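Local coordinates for protein xylooligosaccharide oxidase (Myceliophthora thermophila, PDB 5L6G) that oxidises xylooligosaccharides at their C1 hydroxyl to lactones, using a bicovalently bound FAD and reducing molecular oxygen to hydrogen peroxide, at residues Ile27-Cys30 with Leu31-Ala34; Leu195-Ser199 with Glu200-Pro204; Gly384-Ala388 with Val389-Pro393. All blocks are in the same frame, centred on the assembly; numbering follows the deposited sequence.

How the interactions relate
Three local contacts follow one another along the chain. Interaction 1 takes in nearly all of the short helix 26-33 near the N-terminus, plus Ala-34. Interaction 2 is the turn from strand 195-199 into helix 204-213, its centre about 30 Å from that of interaction 1; Leu-195, at the start of its strand, touches the same helix 70-83 that carries the disulfide partner of interaction 1. Interaction 3 lies in the loop between strands 374-381 and 409-417, its nearest atoms about 8 Å from interaction 2 but its centre about 47 Å from that of interaction 1. Interactions 1 and 2 thus belong with the FAD-binding region, interaction 3 with the eight-stranded sheet, near bound xylose.

Interaction 1 (Ile27-Cys30 with Leu31-Ala34); sequences IDEC and LKNA
Leu-31 lies back along the helix on Ile-27, one turn earlier, and its side chain can be followed outward from the backbone. Leu-31 CB sits 3.5 Å from Ile-27 O. Leu-31 CG stays beside the backbone N (chi1 -67°), which brings it to 3.2 Å from Ile-27 O, and Leu-31 CD1 reaches Ile-27 CG1 at 4.1 Å. The two aliphatic chains run side by side in the same direction, both against Cys-79 of helix 70-83, while Leu-31 also touches Ala-76 there. The carbonyl under Leu-31 is already used: Leu-31 N donates to Ile-27 O at 3.1 Å, the first of four successive i to i+4 bonds that end with Ala-34 N on Cys-30 O at 2.9 Å. That last carbonyl takes a second donor, a water at 2.8 Å from Cys-30 O. With chi1 at -171°, SG of Cys-30 is turned to helix 70-83, where it forms the disulfide with Cys-79. Here is a short amphipathic helix, its apolar side laid on helix 70-83 and stitched to it by a disulfide, with Glu-29 and Lys-32 exposed.

Interaction 2 (Leu195-Ser199 with Glu200-Pro204); sequences LVTAS and ETENP
With chi1 of Asn-203 at -66° and CG beside the backbone N, the carboxamide swings back under the strand, and its ND2 donates to Thr-197 O at 2.9 Å. The oxygen lies in the amide plane, but the nitrogen stands above the carbonyl plane of Thr-197, off its lone pairs; the N-H points at the oxygen nearly straight, at 168°. Glu-202 takes the other course: CG anti to the backbone N (chi1 -167°) and an extended chain carry it slantwise across Thr-197, Glu-202 CG lying 3.3 Å from Thr-197 O and Glu-202 OE1 3.8 Å from Thr-197 CB. The threonine hydroxyl is bonded elsewhere, to Asp-187 of strand 183-189. Ser-199 to Glu-202 make a type I beta turn between strand 195-199, paired with 183-189 in the PCMH-type FAD-binding region, and helix 204-213. Ser-199 N donates to Glu-202 O at 2.8 Å, in the carbonyl plane, whereas the return bond from Glu-202 N to Ser-199 O is weak. Inside the turn, Ser-199 OG accepts from Thr-201 N at 3.2 Å. Two waters hold the Glu-202 carboxylate: one donates to OE2 and accepts from Thr-197 N, with a weak bond from Asn-203 ND2; the other donates to Glu-202 OE1 at 2.6 Å and also bonds Ser-199 OG. Val-196 CB packs on Asn-203 ND2, the two side chains crossing at about a right angle, and Asn-203 also touches an N-acetylglucosamine of a glycan attached to the protein.

Interaction 3 (Gly384-Ala388 with Val389-Pro393); sequences GPNSA and VTRVP
Gly-384 to Ser-387 form a type I beta turn, closed by Ser-387 N donating to Gly-384 O at 3.2 Å, and the chain then curls through Ala-388 and Val-389 so that Arg-391 N reaches Ala-388 O in a weak bond. Ser-387 OG, anti to the backbone N at chi1 173°, accepts a weak, bent bond from Val-389 N and is bonded to Tyr-382 O as well. A water links the two bends: it donates to Gly-384 O and to Ser-387 O at 2.7 Å, and accepts from Thr-390 OG1 at 2.8 Å. The Arg-391 chain, extended from CG to NE, runs back over the turn, with CG 3.3 Å from Ser-387 O. The Arg-391 guanidinium has Asn-386 O over one face, and Arg-391 NH2 comes to 3.0 Å from Pro-385 O, which lies oblique to the group. Beyond that, NH1 is salt-bridged to Glu-267, while Asn-386 ND2 bonds Met-265 O. The side chain of Ala-388 comes to about 4 Å from a bound xylose. The loop joins strands 374-381 and 409-417 and lies against helix 173-176: Asn-386 and Ser-387 touch His-174, and Val-389 packs on Ser-173.

Interaction 1 (Ile27-Cys30 with Leu31-Ala34)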
loop_
_atom_site.group_PDB
_atom_site.type_symbol
_atom_site.label_atom_id
_atom_site.label_comp_id
_atom_site.label_asym_id
_atom_site.label_seq_id
_atom_site.Cartn_x
_atom_site.Cartn_y
_atom_site.Cartn_z
ATOM N N ILE A 27 11.619 -18.015 23.408
ATOM C CA ILE A 27 11.839 -16.786 22.616
ATOM C C ILE A 27 12.090 -15.600 23.558
ATOM O O ILE A 27 12.898 -14.730 23.272
ATOM C CB ILE A 27 10.677 -16.486 21.654
ATOM C CG1 ILE A 27 11.022 -15.350 20.690
ATOM C CG2 ILE A 27 9.409 -16.109 22.421
ATOM C CD1 ILE A 27 12.258 -15.583 19.846
ATOM N N ASP A 28 11.418 -15.599 24.703
ATOM C CA ASP A 28 11.534 -14.487 25.654
ATOM C C ASP A 28 12.899 -14.486 26.302
ATOM O O ASP A 28 13.552 -13.457 26.412
ATOM C CB ASP A 28 10.440 -14.586 26.701
ATOM C CG ASP A 28 9.084 -14.661 26.089
ATOM O OD1 ASP A 28 8.644 -13.644 25.516
ATOM O OD2 ASP A 28 8.465 -15.754 26.140
ATOM N N GLU A 29 13.326 -15.668 26.714
ATOM C CA GLU A 29 14.637 -15.842 27.293
ATOM C C GLU A 29 15.737 -15.515 26.292
ATOM O O GLU A 29 16.744 -14.931 26.664
ATOM C CB GLU A 29 14.798 -17.270 27.794
ATOM C CG GLU A 29 13.862 -17.632 28.929
ATOM C CD GLU A 29 13.831 -16.585 30.044
ATOM O OE1 GLU A 29 14.918 -16.167 30.527
ATOM O OE2 GLU A 29 12.701 -16.176 30.429
ATOM N N CYS A 30 15.555 -15.903 25.035
ATOM C CA CYS A 30 16.566 -15.602 24.010
ATOM C C CYS A 30 16.734 -14.084 23.866
ATOM O O CYS A 30 17.844 -13.551 23.858
ATOM C CB CYS A 30 16.174 -16.186 22.652
ATOM S SG CYS A 30 17.521 -16.061 21.465
ATOM N N LEU A 31 15.615 -13.394 23.759
ATOM C CA LEU A 31 15.642 -11.944 23.574
ATOM C C LEU A 31 16.263 -11.233 24.777
ATOM O O LEU A 31 17.024 -10.269 24.619
ATOM C CB LEU A 31 14.223 -11.441 23.315
ATOM C CG LEU A 31 13.596 -11.898 21.991
ATOM C CD1 LEU A 31 12.106 -11.574 21.968
ATOM C CD2 LEU A 31 14.281 -11.262 20.785
ATOM N N LYS A 32 15.969 -11.739 25.972
ATOM C CA LYS A 32 16.497 -11.155 27.188
ATOM C C LYS A 32 18.015 -11.312 27.205
ATOM O O LYS A 32 18.728 -10.328 27.397
ATOM C CB LYS A 32 15.880 -11.826 28.411
ATOM C CG LYS A 32 16.228 -11.172 29.731
ATOM C CD LYS A 32 15.426 -11.820 30.843
ATOM C CE LYS A 32 15.936 -11.415 32.216
ATOM N NZ LYS A 32 15.641 -9.975 32.478
ATOM N N ASN A 33 18.504 -12.534 26.978
ATOM C CA ASN A 33 19.959 -12.766 26.983
ATOM C C ASN A 33 20.626 -11.961 25.886
ATOM O O ASN A 33 21.740 -11.485 26.057
ATOM C CB ASN A 33 20.340 -14.236 26.798
ATOM C CG ASN A 33 21.839 -14.418 26.595
ATOM O OD1 ASN A 33 22.634 -14.206 27.515
ATOM N ND2 ASN A 33 22.237 -14.777 25.380
ATOM N N ALA A 34 19.928 -11.788 24.763
ATOM C CA ALA A 34 20.465 -11.009 23.635
ATOM C C ALA A 34 20.352 -9.490 23.813
ATOM O O ALA A 34 20.784 -8.743 22.943
ATOM C CB ALA A 34 19.826 -11.443 22.321
HETATM O O HOH W 1 20.154 -15.062 23.326
#

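Interaction 2 (Leu195-Ser199 with Glu200-Pro204)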
loop_
_atom_site.group_PDB
_atom_site.type_symbol
_atom_site.label_atom_id
_atom_site.label_comp_id
_atom_site.label_asym_id
_atom_site.label_seq_id
_atom_site.Cartn_x
_atom_site.Cartn_y
_atom_site.Cartn_z
ATOM N N LEU A 195 23.696 -8.705 7.655
ATOM C CA LEU A 195 23.324 -7.394 7.156
ATOM C C LEU A 195 23.746 -7.243 5.725
ATOM O O LEU A 195 24.840 -7.665 5.335
ATOM C CB LEU A 195 24.025 -6.299 7.930
ATOM C CG LEU A 195 23.788 -6.363 9.423
ATOM C CD1 LEU A 195 24.614 -5.317 10.140
ATOM C CD2 LEU A 195 22.294 -6.198 9.683
ATOM N N VAL A 196 22.898 -6.608 4.937
ATOM C CA VAL A 196 23.258 -6.324 3.561
ATOM C C VAL A 196 22.656 -4.993 3.243
ATOM O O VAL A 196 21.674 -4.611 3.857
ATOM C CB VAL A 196 22.731 -7.379 2.560
ATOM C CG1 VAL A 196 23.492 -8.702 2.682
ATOM C CG2 VAL A 196 21.253 -7.595 2.727
ATOM N N THR A 197 23.272 -4.286 2.314
ATOM C CA THR A 197 22.692 -3.095 1.749
ATOM C C THR A 197 22.322 -3.472 0.329
ATOM O O THR A 197 23.136 -4.060 -0.405
ATOM C CB THR A 197 23.667 -1.909 1.764
ATOM O OG1 THR A 197 23.953 -1.551 3.121
ATOM C CG2 THR A 197 23.088 -0.700 1.013
ATOM N N ALA A 198 21.103 -3.125 -0.049
ATOM C CA ALA A 198 20.581 -3.403 -1.379
ATOM C C ALA A 198 20.374 -2.090 -2.122
ATOM O O ALA A 198 19.865 -1.122 -1.569
ATOM C CB ALA A 198 19.291 -4.187 -1.287
ATOM N N SER A 199 20.805 -2.063 -3.368
ATOM C CA SER A 199 20.663 -0.904 -4.230
ATOM C C SER A 199 20.784 -1.388 -5.673
ATOM O O SER A 199 20.916 -2.586 -5.926
ATOM C CB SER A 199 21.753 0.124 -3.919
ATOM O OG SER A 199 23.008 -0.309 -4.407
ATOM N N GLU A 200 20.761 -0.473 -6.628
ATOM C CA GLU A 200 20.925 -0.898 -8.014
ATOM C C GLU A 200 22.290 -1.516 -8.284
ATOM O O GLU A 200 22.392 -2.379 -9.147
ATOM C CB GLU A 200 20.643 0.235 -8.996
ATOM C CG GLU A 200 19.201 0.220 -9.459
ATOM C CD GLU A 200 18.874 1.364 -10.381
ATOM O OE1 GLU A 200 19.787 1.835 -11.093
ATOM O OE2 GLU A 200 17.701 1.791 -10.373
ATOM N N THR A 201 23.308 -1.106 -7.519
ATOM C CA THR A 201 24.682 -1.575 -7.696
ATOM C C THR A 201 25.146 -2.551 -6.622
ATOM O O THR A 201 26.309 -2.915 -6.582
ATOM C CB THR A 201 25.667 -0.389 -7.682
ATOM O OG1 THR A 201 25.627 0.263 -6.403
ATOM C CG2 THR A 201 25.308 0.600 -8.779
ATOM N N GLU A 202 24.252 -2.989 -5.752
ATOM C CA GLU A 202 24.639 -3.887 -4.686
ATOM C C GLU A 202 23.479 -4.777 -4.309
ATOM O O GLU A 202 22.422 -4.280 -3.967
ATOM C CB GLU A 202 25.095 -3.075 -3.471
ATOM C CG GLU A 202 25.806 -3.890 -2.412
ATOM C CD GLU A 202 26.281 -3.055 -1.234
ATOM O OE1 GLU A 202 26.072 -1.825 -1.240
ATOM O OE2 GLU A 202 26.868 -3.645 -0.295
ATOM N N ASN A 203 23.719 -6.085 -4.336
ATOM C CA ASN A 203 22.682 -7.095 -4.128
ATOM C C ASN A 203 21.479 -6.787 -5.002
ATOM O O ASN A 203 20.373 -6.648 -4.492
ATOM C CB ASN A 203 22.309 -7.171 -2.660
ATOM C CG ASN A 203 23.450 -7.675 -1.803
ATOM O OD1 ASN A 203 23.836 -8.838 -1.911
ATOM N ND2 ASN A 203 24.009 -6.806 -0.959
ATOM N N PRO A 204 21.708 -6.629 -6.325
ATOM C CA PRO A 204 20.641 -6.170 -7.201
ATOM C C PRO A 204 19.434 -7.105 -7.253
ATOM O O PRO A 204 18.315 -6.620 -7.448
ATOM C CB PRO A 204 21.313 -6.071 -8.579
ATOM C CG PRO A 204 22.513 -6.955 -8.494
ATOM C CD PRO A 204 22.973 -6.836 -7.070
HETATM O O HOH W 2 25.753 -5.475 1.356
HETATM O O HOH W 3 24.778 0.108 -2.476
#

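Interaction 3 (Gly384-Ala388 with Val389-Pro393)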
loop_
_atom_site.group_PDB
_atom_site.type_symbol
_atom_site.label_atom_id
_atom_site.label_comp_id
_atom_site.label_asym_id
_atom_site.label_seq_id
_atom_site.Cartn_x
_atom_site.Cartn_y
_atom_site.Cartn_z
ATOM N N GLY A 384 -1.958 4.348 -18.201
ATOM C CA GLY A 384 -2.070 5.208 -19.350
ATOM C C GLY A 384 -0.757 5.878 -19.705
ATOM O O GLY A 384 0.193 5.850 -18.934
ATOM N N PRO A 385 -0.718 6.538 -20.865
ATOM C CA PRO A 385 0.512 7.072 -21.463
ATOM C C PRO A 385 1.290 8.101 -20.643
ATOM O O PRO A 385 2.498 8.283 -20.871
ATOM C CB PRO A 385 0.021 7.722 -22.759
ATOM C CG PRO A 385 -1.276 7.086 -23.063
ATOM C CD PRO A 385 -1.882 6.678 -21.760
ATOM N N ASN A 386 0.629 8.774 -19.710
ATOM C CA ASN A 386 1.273 9.820 -18.918
ATOM C C ASN A 386 1.633 9.461 -17.495
ATOM O O ASN A 386 2.212 10.284 -16.776
ATOM C CB ASN A 386 0.415 11.074 -18.930
ATOM C CG ASN A 386 0.299 11.651 -20.313
ATOM O OD1 ASN A 386 1.282 11.691 -21.044
ATOM N ND2 ASN A 386 -0.901 12.030 -20.703
ATOM N N SER A 387 1.325 8.240 -17.092
ATOM C CA SER A 387 1.547 7.815 -15.729
ATOM C C SER A 387 3.031 7.533 -15.439
ATOM O O SER A 387 3.697 6.785 -16.164
ATOM C CB SER A 387 0.717 6.575 -15.433
ATOM O OG SER A 387 1.048 6.057 -14.150
ATOM N N ALA A 388 3.544 8.138 -14.371
ATOM C CA ALA A 388 4.878 7.831 -13.910
ATOM C C ALA A 388 4.954 6.391 -13.393
ATOM O O ALA A 388 6.003 5.748 -13.498
ATOM C CB ALA A 388 5.298 8.822 -12.824
ATOM N N VAL A 389 3.841 5.874 -12.862
ATOM C CA VAL A 389 3.828 4.513 -12.321
ATOM C C VAL A 389 4.201 3.504 -13.401
ATOM O O VAL A 389 5.078 2.666 -13.209
ATOM C CB VAL A 389 2.459 4.136 -11.719
ATOM C CG1 VAL A 389 2.431 2.659 -11.322
ATOM C CG2 VAL A 389 2.149 5.011 -10.508
ATOM N N THR A 390 3.555 3.618 -14.556
ATOM C CA THR A 390 3.728 2.658 -15.619
ATOM C C THR A 390 4.793 3.082 -16.651
ATOM O O THR A 390 4.869 2.522 -17.734
ATOM C CB THR A 390 2.365 2.385 -16.291
ATOM O OG1 THR A 390 1.741 3.627 -16.616
ATOM C CG2 THR A 390 1.448 1.631 -15.361
ATOM N N ARG A 391 5.616 4.073 -16.311
ATOM C CA ARG A 391 6.823 4.371 -17.076
ATOM C C ARG A 391 8.043 3.659 -16.498
ATOM O O ARG A 391 9.090 3.617 -17.126
ATOM C CB ARG A 391 7.077 5.879 -17.119
ATOM C CG ARG A 391 6.275 6.554 -18.202
ATOM C CD ARG A 391 6.411 8.066 -18.173
ATOM N NE ARG A 391 5.675 8.657 -19.289
ATOM C CZ ARG A 391 5.285 9.926 -19.361
ATOM N NH1 ARG A 391 5.524 10.771 -18.365
ATOM N NH2 ARG A 391 4.643 10.356 -20.440
ATOM N N VAL A 392 7.923 3.122 -15.293
ATOM C CA VAL A 392 8.999 2.331 -14.730
ATOM C C VAL A 392 9.153 1.081 -15.607
ATOM O O VAL A 392 8.154 0.393 -15.857
ATOM C CB VAL A 392 8.705 1.917 -13.268
ATOM C CG1 VAL A 392 9.678 0.843 -12.799
ATOM C CG2 VAL A 392 8.752 3.126 -12.344
ATOM N N PRO A 393 10.389 0.788 -16.079
ATOM C CA PRO A 393 10.605 -0.382 -16.944
ATOM C C PRO A 393 10.193 -1.710 -16.298
ATOM O O PRO A 393 10.311 -1.853 -15.073
ATOM C CB PRO A 393 12.117 -0.387 -17.186
ATOM C CG PRO A 393 12.569 0.991 -16.869
ATOM C CD PRO A 393 11.634 1.550 -15.854
HETATM O O HOH W 4 2.885 5.436 -18.381
HETATM O O HOH W 5 3.774 12.603 -20.786
#